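Local coordinates for Lmo2470 protein (PDB 5HL3), which is a calcium-binding internalin of Listeria monocytogenes that interacts with the host protein afadin and facilitates crossing of the basement membrane, at residues S241-Y246 against T259-S264. Numbering follows the deposited sequence.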
# COMPACT_ATOMS: atom_id res chain seq x y z
N SER A 241 -15.77 -0.51 1.80
CA SER A 241 -14.90 0.13 2.78
C SER A 241 -13.96 1.10 2.11
O SER A 241 -13.21 0.72 1.21
CB SER A 241 -14.08 -0.91 3.56
OG SER A 241 -13.24 -0.25 4.51
N LEU A 242 -13.99 2.34 2.57
CA LEU A 242 -13.07 3.38 2.12
C LEU A 242 -12.38 3.90 3.38
O LEU A 242 -12.99 4.62 4.19
CB LEU A 242 -13.81 4.51 1.41
CG LEU A 242 -13.02 5.76 1.01
CD1 LEU A 242 -11.90 5.38 0.07
CD2 LEU A 242 -13.92 6.77 0.33
N ASN A 243 -11.10 3.59 3.53
CA ASN A 243 -10.37 3.99 4.74
C ASN A 243 -9.69 5.32 4.49
O ASN A 243 -8.81 5.40 3.66
CB ASN A 243 -9.37 2.90 5.14
CG ASN A 243 -8.82 3.13 6.54
OD1 ASN A 243 -8.71 4.27 7.02
ND2 ASN A 243 -8.46 2.07 7.21
N LEU A 244 -10.14 6.36 5.21
CA LEU A 244 -9.58 7.71 5.09
C LEU A 244 -8.90 8.11 6.38
O LEU A 244 -8.59 9.31 6.58
CB LEU A 244 -10.69 8.72 4.73
CG LEU A 244 -11.43 8.41 3.44
CD1 LEU A 244 -12.54 9.43 3.15
CD2 LEU A 244 -10.50 8.32 2.23
N ASP A 245 -8.61 7.18 7.26
CA ASP A 245 -8.04 7.52 8.57
C ASP A 245 -6.70 8.24 8.40
O ASP A 245 -5.94 7.97 7.48
CB ASP A 245 -7.83 6.24 9.40
CG ASP A 245 -7.96 6.43 10.88
OD1 ASP A 245 -8.79 7.23 11.30
OD2 ASP A 245 -7.32 5.66 11.63
N TYR A 246 -6.40 9.17 9.30
CA TYR A 246 -5.11 9.84 9.28
C TYR A 246 -4.82 10.58 7.95
O TYR A 246 -3.73 10.51 7.38
CB TYR A 246 -3.97 8.92 9.74
CG TYR A 246 -3.97 8.65 11.22
CD1 TYR A 246 -3.61 9.67 12.11
CD2 TYR A 246 -4.34 7.42 11.73
CE1 TYR A 246 -3.61 9.46 13.49
CE2 TYR A 246 -4.34 7.21 13.12
CZ TYR A 246 -3.98 8.22 13.97
OH TYR A 246 -3.97 8.00 15.34
N THR A 259 -19.52 4.06 3.62
CA THR A 259 -18.42 3.09 3.51
C THR A 259 -17.19 3.52 4.28
O THR A 259 -16.25 2.77 4.39
CB THR A 259 -17.96 2.92 2.03
OG1 THR A 259 -17.27 4.10 1.58
CG2 THR A 259 -19.11 2.59 1.11
N ILE A 260 -17.21 4.73 4.84
CA ILE A 260 -15.96 5.33 5.34
C ILE A 260 -15.53 4.89 6.74
O ILE A 260 -16.32 4.78 7.67
CB ILE A 260 -16.06 6.88 5.28
CG1 ILE A 260 -16.17 7.34 3.83
CG2 ILE A 260 -14.85 7.55 5.93
CD1 ILE A 260 -16.39 8.83 3.65
N TYR A 261 -14.23 4.61 6.85
CA TYR A 261 -13.57 4.46 8.14
C TYR A 261 -12.75 5.72 8.40
O TYR A 261 -11.84 6.03 7.63
CB TYR A 261 -12.65 3.21 8.21
CG TYR A 261 -12.02 3.06 9.59
CD1 TYR A 261 -10.92 3.81 9.95
CD2 TYR A 261 -12.53 2.15 10.52
CE1 TYR A 261 -10.37 3.71 11.23
CE2 TYR A 261 -11.96 2.04 11.81
CZ TYR A 261 -10.89 2.82 12.15
OH TYR A 261 -10.32 2.75 13.41
N VAL A 262 -13.10 6.47 9.44
CA VAL A 262 -12.28 7.57 9.97
C VAL A 262 -12.51 7.62 11.46
O VAL A 262 -13.67 7.75 11.91
CB VAL A 262 -12.63 9.00 9.43
CG1 VAL A 262 -11.89 10.07 10.26
CG2 VAL A 262 -12.28 9.14 7.98
N GLN A 263 -11.43 7.52 12.23
CA GLN A 263 -11.47 7.79 13.67
C GLN A 263 -10.54 8.93 14.07
O GLN A 263 -10.83 9.62 15.06
CB GLN A 263 -11.17 6.49 14.47
CG GLN A 263 -12.31 5.47 14.40
CD GLN A 263 -13.58 6.01 15.05
OE1 GLN A 263 -13.57 6.50 16.19
NE2 GLN A 263 -14.66 5.93 14.32
N SER A 264 -9.44 9.10 13.33
CA SER A 264 -8.51 10.22 13.53
C SER A 264 -8.35 11.01 12.24
O SER A 264 -8.39 10.45 11.13
CB SER A 264 -7.15 9.73 13.99
OG SER A 264 -7.23 9.21 15.30
O HOH W 1 -7.74 4.67 14.02
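Leu242 and Ile260 pair in parallel on adjacent strands, and their side chains lie side by side on the same face, Leu242 buried. The backbone of Leu242 bonds on both sides of Ile260: its N gives a hydrogen to Thr259 O, and its O receives one from Tyr261 N, 2.9 Å away. Leu244 N then reaches Tyr261 O at 3.0 Å. Branched aliphatic residues suit this apolar packing: Leu244 CD1 lies 3.9 Å from Ile260 CD1, and tighter still, just past the strands, Leu244 CB meets Val262 CG2 at 3.6 Å.

Asn243 and Tyr261 share the other, looser face. With CG anti to its backbone N (chi1 -167°), Asn243 turns OD1 forward to accept from Asp245 N, an Asx turn at the end of the strand. Tyr261 is exposed, yet its ring lies alongside the Asn243 amide and against Asp245. The carboxylate of Asp245 stands nearly perpendicular to the Tyr261 ring, with Asp245 OD2 at the ring edge, 3.6 Å from Tyr261 CE1; one water donates to this oxygen and also touches Tyr261 OH at a longer distance.

Where regular pairing stops, Asp245 takes over. Its OD1 accepts on the syn side from Gln263 N and Ser264 N, each at 2.8 Å and tilted out of the carboxylate plane, the latter bond almost straight at 178°. The short side chain brings OD1 to both amides, and its negative charge probably makes it a strong acceptor. Tyr246 N bonds to Ser264 O, and small Ser264 lets its CB sit over one face of the Tyr246 ring, 3.7 Å from the centroid; His223 stacks on this ring too.

Strand 241-243 continues the parallel sheet from strand 218-220, and 260-261 is its outermost strand, leading through residues 262-264 into strand 265-274 of the next sheet: the C-terminal edge of an internalin leucine-rich-repeat solenoid, joined to its following beta domain.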